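Side-chain contacts in DNA polymerase III subunit delta (Bacillus subtilis, PDB 3ZH9), which probably acts as the wrench that opens the ring-shaped beta subunit dimer, within the complex that loads this ring onto primed DNA for replication: residues K81-Y84 with F85-G88; K164-G167 with T168-E172; E172-V175 with L176-G180; Q187-Q190 with K191-T194. One frame throughout, in Å; residues are numbered along the deposited sequence.

Contact 1 (K81-Y84 with F85-G88); sequences KNPY and FLTG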
ATOM      1  N   LYS A  81      10.579   8.834 -12.336  1.00 42.29           N
ATOM      2  CA  LYS A  81       9.221   8.392 -12.014  1.00 44.11           C
ATOM      3  C   LYS A  81       8.229   8.567 -13.164  1.00 46.47           C
ATOM      4  O   LYS A  81       8.360   9.485 -13.982  1.00 44.04           O
ATOM      5  CB  LYS A  81       8.690   9.143 -10.792  1.00 46.63           C
ATOM      6  CG  LYS A  81       9.535   9.006  -9.534  1.00 50.28           C
ATOM      7  CD  LYS A  81       8.948   9.870  -8.424  1.00 62.85           C
ATOM      8  CE  LYS A  81       9.808   9.855  -7.176  1.00 66.02           C
ATOM      9  NZ  LYS A  81       9.433  10.972  -6.259  1.00 69.58           N
ATOM     10  N   ASN A  82       7.235   7.678 -13.203  1.00 45.04           N
ATOM     11  CA  ASN A  82       6.043   7.810 -14.055  1.00 45.56           C
ATOM     12  C   ASN A  82       6.251   7.768 -15.569  1.00 50.40           C
ATOM     13  O   ASN A  82       5.850   8.697 -16.275  1.00 49.11           O
ATOM     14  CB  ASN A  82       5.256   9.076 -13.701  1.00 49.76           C
ATOM     15  CG  ASN A  82       4.878   9.137 -12.237  1.00 54.37           C
ATOM     16  OD1 ASN A  82       4.891  10.210 -11.633  1.00 64.06           O
ATOM     17  ND2 ASN A  82       4.549   7.993 -11.657  1.00 41.80           N
ATOM     18  N   PRO A  83       6.869   6.692 -16.072  1.00 46.33           N
ATOM     19  CA  PRO A  83       6.941   6.478 -17.521  1.00 48.33           C
ATOM     20  C   PRO A  83       5.606   5.960 -18.058  1.00 47.23           C
ATOM     21  O   PRO A  83       5.506   4.788 -18.425  1.00 42.54           O
ATOM     22  CB  PRO A  83       8.046   5.420 -17.663  1.00 42.30           C
ATOM     23  CG  PRO A  83       8.026   4.688 -16.374  1.00 40.92           C
ATOM     24  CD  PRO A  83       7.649   5.693 -15.322  1.00 47.29           C
ATOM     25  N   TYR A  84       4.603   6.836 -18.102  1.00 42.82           N
ATOM     26  CA  TYR A  84       3.247   6.476 -18.516  1.00 46.35           C
ATOM     27  C   TYR A  84       3.205   5.910 -19.929  1.00 53.43           C
ATOM     28  O   TYR A  84       2.304   5.153 -20.275  1.00 52.81           O
ATOM     29  CB  TYR A  84       2.298   7.680 -18.404  1.00 47.65           C
ATOM     30  CG  TYR A  84       2.863   8.965 -18.965  1.00 51.33           C
ATOM     31  CD1 TYR A  84       2.766   9.263 -20.324  1.00 57.63           C
ATOM     32  CD2 TYR A  84       3.514   9.877 -18.136  1.00 50.81           C
ATOM     33  CE1 TYR A  84       3.305  10.447 -20.840  1.00 60.66           C
ATOM     34  CE2 TYR A  84       4.054  11.055 -18.640  1.00 53.74           C
ATOM     35  CZ  TYR A  84       3.943  11.335 -19.986  1.00 60.57           C
ATOM     36  OH  TYR A  84       4.478  12.507 -20.472  1.00 71.11           O
ATOM     37  N   PHE A  85       4.183   6.286 -20.743  1.00 48.78           N
ATOM     38  CA  PHE A  85       4.267   5.789 -22.107  1.00 52.82           C
ATOM     39  C   PHE A  85       4.623   4.298 -22.157  1.00 56.95           C
ATOM     40  O   PHE A  85       4.667   3.712 -23.233  1.00 61.43           O
ATOM     41  CB  PHE A  85       5.288   6.610 -22.897  1.00 46.31           C
ATOM     42  CG  PHE A  85       6.563   6.867 -22.142  1.00 51.38           C
ATOM     43  CD1 PHE A  85       7.536   5.885 -22.045  1.00 43.76           C
ATOM     44  CD2 PHE A  85       6.778   8.084 -21.512  1.00 46.40           C
ATOM     45  CE1 PHE A  85       8.701   6.114 -21.339  1.00 46.18           C
ATOM     46  CE2 PHE A  85       7.937   8.315 -20.806  1.00 41.66           C
ATOM     47  CZ  PHE A  85       8.905   7.330 -20.725  1.00 43.75           C
ATOM     48  N   LEU A  86       4.885   3.698 -20.997  1.00 53.73           N
ATOM     49  CA  LEU A  86       5.083   2.249 -20.904  1.00 56.95           C
ATOM     50  C   LEU A  86       3.746   1.504 -20.824  1.00 59.81           C
ATOM     51  O   LEU A  86       3.690   0.290 -21.029  1.00 53.35           O
ATOM     52  CB  LEU A  86       5.964   1.887 -19.705  1.00 49.64           C
ATOM     53  CG  LEU A  86       7.436   2.284 -19.833  1.00 51.76           C
ATOM     54  CD1 LEU A  86       8.236   1.877 -18.594  1.00 44.84           C
ATOM     55  CD2 LEU A  86       8.027   1.675 -21.095  1.00 52.25           C
ATOM     56  N   THR A  87       2.680   2.245 -20.519  1.00 60.71           N
ATOM     57  CA  THR A  87       1.316   1.714 -20.500  1.00 67.02           C
ATOM     58  C   THR A  87       0.609   1.991 -21.824  1.00 75.55           C
ATOM     59  O   THR A  87       1.225   2.467 -22.777  1.00 72.28           O
ATOM     60  CB  THR A  87       0.466   2.359 -19.385  1.00 63.60           C
ATOM     61  OG1 THR A  87       0.169   3.718 -19.734  1.00 69.23           O
ATOM     62  CG2 THR A  87       1.198   2.328 -18.064  1.00 55.01           C
ATOM     63  N   GLY A  88      -0.690   1.711 -21.877  1.00 89.00           N
ATOM     64  CA  GLY A  88      -1.475   1.967 -23.073  1.00 96.37           C
ATOM     65  C   GLY A  88      -2.454   3.122 -22.939  1.00103.73           C
ATOM     66  O   GLY A  88      -3.425   3.204 -23.687  1.00108.13           O
TER

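Contact 2 (K164-G167 with T168-E172); sequences KTIG and TEAAE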
ATOM      1  N   LYS A 164      14.829 -14.035  11.153  1.00 41.05           N
ATOM      2  CA  LYS A 164      13.862 -14.643  12.056  1.00 39.46           C
ATOM      3  C   LYS A 164      12.898 -15.497  11.256  1.00 48.44           C
ATOM      4  O   LYS A 164      12.975 -15.540  10.028  1.00 44.22           O
ATOM      5  CB  LYS A 164      13.085 -13.563  12.818  1.00 32.43           C
ATOM      6  CG  LYS A 164      13.969 -12.633  13.627  1.00 32.54           C
ATOM      7  CD  LYS A 164      14.792 -13.435  14.637  1.00 35.76           C
ATOM      8  CE  LYS A 164      15.712 -12.532  15.437  1.00 34.61           C
ATOM      9  NZ  LYS A 164      16.425 -13.290  16.513  1.00 42.27           N
ATOM     10  N   THR A 165      11.980 -16.163  11.949  1.00 46.42           N
ATOM     11  CA  THR A 165      10.928 -16.913  11.282  1.00 45.88           C
ATOM     12  C   THR A 165       9.579 -16.629  11.929  1.00 42.23           C
ATOM     13  O   THR A 165       9.506 -16.166  13.071  1.00 37.71           O
ATOM     14  CB  THR A 165      11.187 -18.414  11.344  1.00 54.22           C
ATOM     15  OG1 THR A 165      11.249 -18.819  12.716  1.00 57.20           O
ATOM     16  CG2 THR A 165      12.507 -18.754  10.656  1.00 59.44           C
ATOM     17  N   ILE A 166       8.511 -16.876  11.182  1.00 40.98           N
ATOM     18  CA  ILE A 166       7.164 -16.746  11.715  1.00 42.88           C
ATOM     19  C   ILE A 166       6.294 -17.810  11.071  1.00 39.11           C
ATOM     20  O   ILE A 166       6.317 -17.974   9.855  1.00 40.31           O
ATOM     21  CB  ILE A 166       6.594 -15.302  11.521  1.00 36.74           C
ATOM     22  CG1 ILE A 166       5.259 -15.134  12.250  1.00 35.38           C
ATOM     23  CG2 ILE A 166       6.503 -14.913  10.034  1.00 36.41           C
ATOM     24  CD1 ILE A 166       4.761 -13.671  12.324  1.00 33.19           C
ATOM     25  N   GLY A 167       5.574 -18.566  11.889  1.00 40.98           N
ATOM     26  CA  GLY A 167       4.717 -19.631  11.391  1.00 39.62           C
ATOM     27  C   GLY A 167       3.515 -19.031  10.691  1.00 46.36           C
ATOM     28  O   GLY A 167       3.240 -17.841  10.855  1.00 39.53           O
ATOM     29  N   THR A 168       2.791 -19.836   9.918  1.00 47.43           N
ATOM     30  CA  THR A 168       1.687 -19.287   9.136  1.00 45.90           C
ATOM     31  C   THR A 168       0.530 -18.808  10.011  1.00 35.67           C
ATOM     32  O   THR A 168      -0.104 -17.814   9.697  1.00 36.31           O
ATOM     33  CB  THR A 168       1.199 -20.234   7.992  1.00 55.12           C
ATOM     34  OG1 THR A 168       0.076 -21.005   8.428  1.00 58.17           O
ATOM     35  CG2 THR A 168       2.310 -21.152   7.541  1.00 54.66           C
ATOM     36  N   GLU A 169       0.272 -19.483  11.123  1.00 36.16           N
ATOM     37  CA  GLU A 169      -0.795 -19.041  12.021  1.00 38.01           C
ATOM     38  C   GLU A 169      -0.505 -17.651  12.619  1.00 36.02           C
ATOM     39  O   GLU A 169      -1.365 -16.785  12.633  1.00 34.25           O
ATOM     40  CB  GLU A 169      -1.026 -20.067  13.130  1.00 38.32           C
ATOM     41  CG  GLU A 169      -2.227 -19.765  14.017  1.00 51.85           C
ATOM     42  CD  GLU A 169      -2.374 -20.760  15.172  1.00 65.20           C
ATOM     43  OE1 GLU A 169      -1.443 -21.568  15.386  1.00 72.89           O
ATOM     44  OE2 GLU A 169      -3.415 -20.729  15.871  1.00 61.40           O
ATOM     45  N   ALA A 170       0.717 -17.457  13.105  1.00 33.39           N
ATOM     46  CA  ALA A 170       1.157 -16.189  13.678  1.00 34.82           C
ATOM     47  C   ALA A 170       1.112 -15.078  12.638  1.00 34.90           C
ATOM     48  O   ALA A 170       0.720 -13.939  12.933  1.00 31.18           O
ATOM     49  CB  ALA A 170       2.577 -16.334  14.236  1.00 29.50           C
ATOM     50  N   ALA A 171       1.534 -15.422  11.424  1.00 29.56           N
ATOM     51  CA  ALA A 171       1.551 -14.505  10.294  1.00 29.25           C
ATOM     52  C   ALA A 171       0.146 -14.099   9.849  1.00 33.53           C
ATOM     53  O   ALA A 171      -0.116 -12.933   9.557  1.00 31.75           O
ATOM     54  CB  ALA A 171       2.312 -15.140   9.113  1.00 27.60           C
ATOM     55  N   GLU A 172      -0.750 -15.073   9.777  1.00 28.52           N
ATOM     56  CA  GLU A 172      -2.124 -14.805   9.404  1.00 31.35           C
ATOM     57  C   GLU A 172      -2.776 -13.891  10.425  1.00 33.09           C
ATOM     58  O   GLU A 172      -3.564 -13.018  10.080  1.00 36.53           O
ATOM     59  CB  GLU A 172      -2.912 -16.115   9.297  1.00 38.92           C
ATOM     60  CG  GLU A 172      -2.617 -16.880   8.009  1.00 51.53           C
ATOM     61  CD  GLU A 172      -3.250 -18.259   7.977  1.00 60.98           C
ATOM     62  OE1 GLU A 172      -3.550 -18.800   9.064  1.00 60.50           O
ATOM     63  OE2 GLU A 172      -3.442 -18.800   6.860  1.00 63.56           O
TER

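Contact 3 (E172-V175 with L176-G180); sequences EHLV and LLVNG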
ATOM      1  N   GLU A 172      -0.750 -15.073   9.777  1.00 28.52           N
ATOM      2  CA  GLU A 172      -2.124 -14.805   9.404  1.00 31.35           C
ATOM      3  C   GLU A 172      -2.776 -13.891  10.425  1.00 33.09           C
ATOM      4  O   GLU A 172      -3.564 -13.018  10.080  1.00 36.53           O
ATOM      5  CB  GLU A 172      -2.912 -16.115   9.297  1.00 38.92           C
ATOM      6  CG  GLU A 172      -2.617 -16.880   8.009  1.00 51.53           C
ATOM      7  CD  GLU A 172      -3.250 -18.259   7.977  1.00 60.98           C
ATOM      8  OE1 GLU A 172      -3.550 -18.800   9.064  1.00 60.50           O
ATOM      9  OE2 GLU A 172      -3.442 -18.800   6.860  1.00 63.56           O
ATOM     10  N   HIS A 173      -2.462 -14.110  11.689  1.00 29.63           N
ATOM     11  CA  HIS A 173      -3.047 -13.279  12.731  1.00 31.98           C
ATOM     12  C   HIS A 173      -2.534 -11.841  12.648  1.00 32.03           C
ATOM     13  O   HIS A 173      -3.287 -10.884  12.822  1.00 33.77           O
ATOM     14  CB  HIS A 173      -2.771 -13.848  14.111  1.00 31.14           C
ATOM     15  CG  HIS A 173      -3.640 -13.248  15.169  1.00 32.63           C
ATOM     16  ND1 HIS A 173      -3.137 -12.516  16.220  1.00 32.83           N
ATOM     17  CD2 HIS A 173      -4.986 -13.234  15.306  1.00 31.28           C
ATOM     18  CE1 HIS A 173      -4.138 -12.094  16.980  1.00 30.30           C
ATOM     19  NE2 HIS A 173      -5.268 -12.519  16.447  1.00 35.59           N
ATOM     20  N   LEU A 174      -1.250 -11.698  12.358  1.00 27.84           N
ATOM     21  CA  LEU A 174      -0.646 -10.385  12.201  1.00 29.69           C
ATOM     22  C   LEU A 174      -1.336  -9.626  11.071  1.00 32.43           C
ATOM     23  O   LEU A 174      -1.728  -8.471  11.221  1.00 32.78           O
ATOM     24  CB  LEU A 174       0.860 -10.521  11.912  1.00 21.58           C
ATOM     25  CG  LEU A 174       1.513  -9.175  11.554  1.00 35.83           C
ATOM     26  CD1 LEU A 174       1.211  -8.153  12.634  1.00 31.35           C
ATOM     27  CD2 LEU A 174       3.002  -9.340  11.401  1.00 33.56           C
ATOM     28  N   VAL A 175      -1.478 -10.294   9.937  1.00 33.82           N
ATOM     29  CA  VAL A 175      -2.141  -9.712   8.778  1.00 30.45           C
ATOM     30  C   VAL A 175      -3.582  -9.283   9.092  1.00 34.97           C
ATOM     31  O   VAL A 175      -4.036  -8.227   8.668  1.00 33.78           O
ATOM     32  CB  VAL A 175      -2.096 -10.701   7.588  1.00 34.32           C
ATOM     33  CG1 VAL A 175      -3.065 -10.282   6.449  1.00 32.55           C
ATOM     34  CG2 VAL A 175      -0.673 -10.832   7.088  1.00 30.77           C
ATOM     35  N   LEU A 176      -4.296 -10.101   9.848  1.00 35.99           N
ATOM     36  CA  LEU A 176      -5.636  -9.742  10.310  1.00 33.14           C
ATOM     37  C   LEU A 176      -5.634  -8.455  11.154  1.00 34.38           C
ATOM     38  O   LEU A 176      -6.481  -7.576  10.978  1.00 35.28           O
ATOM     39  CB  LEU A 176      -6.214 -10.887  11.155  1.00 36.20           C
ATOM     40  CG  LEU A 176      -7.519 -10.598  11.910  1.00 46.97           C
ATOM     41  CD1 LEU A 176      -8.704 -10.721  10.976  1.00 51.33           C
ATOM     42  CD2 LEU A 176      -7.694 -11.544  13.090  1.00 52.87           C
ATOM     43  N   LEU A 177      -4.687  -8.368  12.086  1.00 29.00           N
ATOM     44  CA  LEU A 177      -4.654  -7.290  13.065  1.00 28.46           C
ATOM     45  C   LEU A 177      -4.424  -5.935  12.411  1.00 29.97           C
ATOM     46  O   LEU A 177      -4.948  -4.922  12.861  1.00 31.48           O
ATOM     47  CB  LEU A 177      -3.559  -7.542  14.112  1.00 25.43           C
ATOM     48  CG  LEU A 177      -3.826  -8.624  15.164  1.00 30.34           C
ATOM     49  CD1 LEU A 177      -2.554  -8.900  15.962  1.00 27.62           C
ATOM     50  CD2 LEU A 177      -4.977  -8.243  16.085  1.00 26.97           C
ATOM     51  N   VAL A 178      -3.626  -5.910  11.352  1.00 30.42           N
ATOM     52  CA  VAL A 178      -3.293  -4.634  10.748  1.00 33.02           C
ATOM     53  C   VAL A 178      -4.083  -4.434   9.469  1.00 37.75           C
ATOM     54  O   VAL A 178      -3.781  -3.535   8.675  1.00 38.91           O
ATOM     55  CB  VAL A 178      -1.774  -4.479  10.509  1.00 27.74           C
ATOM     56  CG1 VAL A 178      -1.031  -4.604  11.853  1.00 33.75           C
ATOM     57  CG2 VAL A 178      -1.273  -5.498   9.495  1.00 29.42           C
ATOM     58  N   ASN A 179      -5.106  -5.267   9.295  1.00 34.53           N
ATOM     59  CA  ASN A 179      -6.005  -5.154   8.145  1.00 38.34           C
ATOM     60  C   ASN A 179      -5.267  -5.242   6.820  1.00 42.14           C
ATOM     61  O   ASN A 179      -5.637  -4.563   5.863  1.00 43.91           O
ATOM     62  CB  ASN A 179      -6.780  -3.832   8.184  1.00 33.44           C
ATOM     63  CG  ASN A 179      -8.199  -3.962   7.620  1.00 44.47           C
ATOM     64  OD1 ASN A 179      -8.830  -5.009   7.745  1.00 51.53           O
ATOM     65  ND2 ASN A 179      -8.694  -2.900   6.995  1.00 38.62           N
ATOM     66  N   GLY A 180      -4.208  -6.047   6.765  1.00 35.88           N
ATOM     67  CA  GLY A 180      -3.542  -6.307   5.501  1.00 36.41           C
ATOM     68  C   GLY A 180      -2.584  -5.252   4.948  1.00 36.97           C
ATOM     69  O   GLY A 180      -1.924  -5.505   3.949  1.00 37.76           O
TER

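Contact 4 (Q187-Q190 with K191-T194); sequences QEIQ and KLCT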
ATOM      1  N   GLN A 187       6.347  -2.723   9.436  1.00 31.79           N
ATOM      2  CA  GLN A 187       6.586  -2.113  10.723  1.00 29.74           C
ATOM      3  C   GLN A 187       6.476  -3.104  11.901  1.00 32.53           C
ATOM      4  O   GLN A 187       7.358  -3.158  12.760  1.00 31.77           O
ATOM      5  CB  GLN A 187       5.640  -0.932  10.901  1.00 32.84           C
ATOM      6  CG  GLN A 187       5.670  -0.321  12.290  1.00 56.92           C
ATOM      7  CD  GLN A 187       4.748   0.880  12.417  1.00 73.59           C
ATOM      8  OE1 GLN A 187       4.259   1.415  11.416  1.00 76.95           O
ATOM      9  NE2 GLN A 187       4.505   1.308  13.651  1.00 79.39           N
ATOM     10  N   GLU A 188       5.403  -3.884  11.946  1.00 26.90           N
ATOM     11  CA  GLU A 188       5.181  -4.785  13.074  1.00 27.55           C
ATOM     12  C   GLU A 188       6.170  -5.952  13.061  1.00 30.30           C
ATOM     13  O   GLU A 188       6.614  -6.402  14.116  1.00 32.46           O
ATOM     14  CB  GLU A 188       3.733  -5.306  13.098  1.00 21.79           C
ATOM     15  CG  GLU A 188       2.673  -4.223  13.234  1.00 30.50           C
ATOM     16  CD  GLU A 188       2.836  -3.347  14.494  1.00 38.31           C
ATOM     17  OE1 GLU A 188       3.463  -3.785  15.479  1.00 40.77           O
ATOM     18  OE2 GLU A 188       2.325  -2.210  14.496  1.00 46.70           O
ATOM     19  N   ILE A 189       6.501  -6.456  11.875  1.00 30.94           N
ATOM     20  CA  ILE A 189       7.531  -7.492  11.773  1.00 29.38           C
ATOM     21  C   ILE A 189       8.887  -6.989  12.317  1.00 30.04           C
ATOM     22  O   ILE A 189       9.553  -7.689  13.070  1.00 32.49           O
ATOM     23  CB  ILE A 189       7.672  -8.041  10.331  1.00 35.33           C
ATOM     24  CG1 ILE A 189       6.498  -8.974   9.988  1.00 32.42           C
ATOM     25  CG2 ILE A 189       9.013  -8.753  10.157  1.00 35.46           C
ATOM     26  CD1 ILE A 189       6.437 -10.269  10.811  1.00 27.83           C
ATOM     27  N   GLN A 190       9.279  -5.767  11.978  1.00 30.10           N
ATOM     28  CA  GLN A 190      10.530  -5.206  12.524  1.00 28.83           C
ATOM     29  C   GLN A 190      10.489  -5.084  14.047  1.00 35.25           C
ATOM     30  O   GLN A 190      11.488  -5.327  14.745  1.00 35.38           O
ATOM     31  CB  GLN A 190      10.834  -3.829  11.923  1.00 27.19           C
ATOM     32  CG  GLN A 190      11.076  -3.824  10.395  1.00 40.08           C
ATOM     33  CD  GLN A 190      12.245  -4.702   9.944  1.00 51.08           C
ATOM     34  OE1 GLN A 190      13.094  -5.116  10.743  1.00 55.47           O
ATOM     35  NE2 GLN A 190      12.295  -4.981   8.650  1.00 62.30           N
ATOM     36  N   LYS A 191       9.342  -4.668  14.562  1.00 31.28           N
ATOM     37  CA  LYS A 191       9.171  -4.561  16.005  1.00 32.41           C
ATOM     38  C   LYS A 191       9.236  -5.935  16.633  1.00 33.94           C
ATOM     39  O   LYS A 191       9.842  -6.109  17.691  1.00 33.11           O
ATOM     40  CB  LYS A 191       7.837  -3.905  16.348  1.00 30.23           C
ATOM     41  CG  LYS A 191       7.846  -2.385  16.233  1.00 34.09           C
ATOM     42  CD  LYS A 191       6.412  -1.831  16.190  1.00 38.16           C
ATOM     43  CE  LYS A 191       5.668  -2.179  17.467  1.00 41.86           C
ATOM     44  NZ  LYS A 191       4.208  -1.867  17.367  1.00 51.14           N
ATOM     45  N   LEU A 192       8.619  -6.916  15.976  1.00 24.96           N
ATOM     46  CA  LEU A 192       8.582  -8.274  16.523  1.00 26.03           C
ATOM     47  C   LEU A 192       9.967  -8.905  16.510  1.00 28.91           C
ATOM     48  O   LEU A 192      10.335  -9.575  17.462  1.00 28.77           O
ATOM     49  CB  LEU A 192       7.563  -9.159  15.794  1.00 25.86           C
ATOM     50  CG  LEU A 192       6.075  -8.871  16.104  1.00 26.73           C
ATOM     51  CD1 LEU A 192       5.116  -9.325  14.979  1.00 27.22           C
ATOM     52  CD2 LEU A 192       5.683  -9.520  17.451  1.00 28.25           C
ATOM     53  N   CYS A 193      10.726  -8.694  15.436  1.00 27.99           N
ATOM     54  CA  CYS A 193      12.064  -9.268  15.343  1.00 29.92           C
ATOM     55  C   CYS A 193      12.954  -8.756  16.462  1.00 31.12           C
ATOM     56  O   CYS A 193      13.705  -9.521  17.034  1.00 36.88           O
ATOM     57  CB  CYS A 193      12.700  -8.994  13.974  1.00 36.69           C
ATOM     58  SG  CYS A 193      11.894  -9.884  12.625  1.00 41.30           S
ATOM     59  N   THR A 194      12.844  -7.464  16.778  1.00 36.56           N
ATOM     60  CA  THR A 194      13.572  -6.860  17.895  1.00 33.25           C
ATOM     61  C   THR A 194      13.082  -7.424  19.218  1.00 34.23           C
ATOM     62  O   THR A 194      13.875  -7.852  20.059  1.00 35.19           O
ATOM     63  CB  THR A 194      13.408  -5.327  17.914  1.00 37.28           C
ATOM     64  OG1 THR A 194      13.948  -4.779  16.708  1.00 44.52           O
ATOM     65  CG2 THR A 194      14.135  -4.704  19.124  1.00 32.72           C
TER
HETATM   66  O   HOH W   1       4.185   0.719  16.815  1.00 59.86           O

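Contact 1 (K81-Y84 with F85-G88)
P83, the centre of an inverse gamma turn, and Y84 lead the chain into a short 3-10 turn through F85 and L86, followed by T87, just past the C-terminal end of strand 76-81 in the five-stranded parallel sheet of an AAA+-like domain. Backbone bonds between residues three apart hold the turn: L86 N gives to P83 O (2.9 Å) and T87 N to Y84 O (2.9 Å). Y84 O accepts a second bond, from T87 OG1 at 2.6 Å, in the carbonyl plane. The T87 chi1 of 71° sets the hydroxyl between the backbone N and the carbonyl carbon, where it bonds E89 N as well. A valine here would probably leave Y84 O with the backbone N-H alone and E89 N without its mate.

Apolar packing fills one flank. P83 CB makes a CH-pi contact 4.1 Å from the centroid of the F85 ring, off-centre, while P83 CG meets L86 CD1 at 3.6 Å; the compact proline ring thus serves two large neighbours. L86 continues onto L130 and L134 of helix 129-137, and P83 onto L117 and A119 of strand 113-119.

The aromatic pair is T-shaped. Y84, its hydroxyl bonded to I95 O, offers a face to the edge of F85, with planes at 70° and centroids 5.7 Å apart; F85 CD2 stands 4.2 Å above the Y84 ring plane, near that ring's margin.

Contact 2 (K164-G167 with T168-E172)
I166 reaches from the short, weakly bonded strand 165-166 onto the first turn of helix 168-177, meeting A170 and A171. Its CB points at the helix, and with CG1 anti to the backbone N (chi1 -172°) the longer branch runs out extended. CG1 comes to 3.5 Å from A170 CB, and CD1 lies 3.8 Å from A171 N and 4.3 Å from A171 CB. Small alanines let the branched chain come this near the helix backbone. Replacing I166 by an alanine would probably leave a gap beside A170 and A171.

G167, next along the chain, stands at the N-cap position; its carbonyl oxygen takes the first helical bond, from A171 N at 3.0 Å, with an N-H...O angle of 156°, which closes the opening turn. A171 CB lies 3.3 Å from the same G167 O, so the methyl packs beside the bond.

The strand pairs in parallel with strand 201-202 through T165, while K164 NZ bonds the carbonyls of G197 and R199. I166 is packed between A159 of helix 148-160, I189 of helix 182-195 and I202, and A171 leans on T155 and V156 of helix 148-160.

Contact 3 (E172-V175 with L176-G180)
The H173 ring carries L177 over one face: L177 CG stands 3.9 Å above its plane in a CH-pi contact, and L177 CD1 reaches the ring too. L176 CD2 comes to the same ring obliquely. With CG anti to the backbone N (chi1 -165°), the ring leans along the helix toward these residues one turn on. A sulfate ion, probably from the crystallisation liquor, lies about 3 Å from the H173 side chain. The other flat group, the N179 amide, has its ND2 bonded to E216 OE1.

L176 N, L177 N and V178 N continue the helical bonding to the carbonyls of E172, H173 and L174. A Schellman motif then ends the helix: G180 N gives to V175 O at 2.9 Å, in the carbonyl plane, and N179 N to L176 O at 3.2 Å. N179 takes the positive phi (57°) that this ending needs, a conformation asparagine tolerates well, and G180 follows with a positive phi that suits glycine.

L174 and V178 form an apolar side, their CD1 and CG1 atoms 4.3 Å apart, turned to helix 182-195. V175 packs on T151 and T155 of helix 148-160, whereas H173 and L177 rest against V207 of helix 204-210.

Contact 4 (Q187-Q190 with K191-T194)
E188 and K191 lie side by side and form a salt bridge between residues three apart, K191 NZ to E188 OE1 at 2.8 Å. Both chains bend to make it. E188 turns at chi2 (-58°), which swings its OE1 round toward K191, and K191 runs out straight before folding at chi3 (61°), so that its ammonium meets the syn lone pair of OE1. A water accepts from K191 NZ at 2.6 Å and, weakly, from Q187 NE2, linking this lysine to a second polar chain.

T194 holds its OG1 anti to the carbonyl carbon, beside the backbone N (chi1 -62°), which lets the hydroxyl turn back to Q190 O at 3.2 Å. T194 N bonds the same oxygen, also at 3.2 Å, from the opposite face of the carbonyl plane, so the threonine grips Q190 O twice. Q190 itself bends at chi2 and makes a weak bond through NE2 to E162.

Apolar chains occupy the buried side. I189 CG2 touches C193 SG at 4.0 Å, and I189 CD1 is 4.5 Å from L192 CD1; I202 receives all three residues. Polar chains on the outer side and I189, L192 and C193 within give helix 182-195 the pattern of an amphipathic helix, in what is probably the helical lid domain of this AAA+-like protein.

Contact 1 stands apart, on the other side of the chain's centre, in the AAA+-like sheet domain, its centre 33 to 37 Å from those of the other three. Contacts 2 and 3 follow each other on helix 168-177, one at its start and one at its end; they share E172, with centres 11 Å apart. Contact 4, on the next helix, packs against both: L174 CD2 meets I189 CD1 at 3.6 Å, and I166 CD1 meets I189 CD1 at 4.1 Å. I189 thus joins I166 and L174 in one apolar core. Nearby, K164 CG meets C193 SG at 3.6 Å. The bound sulfate lies beside contact 3, at H173.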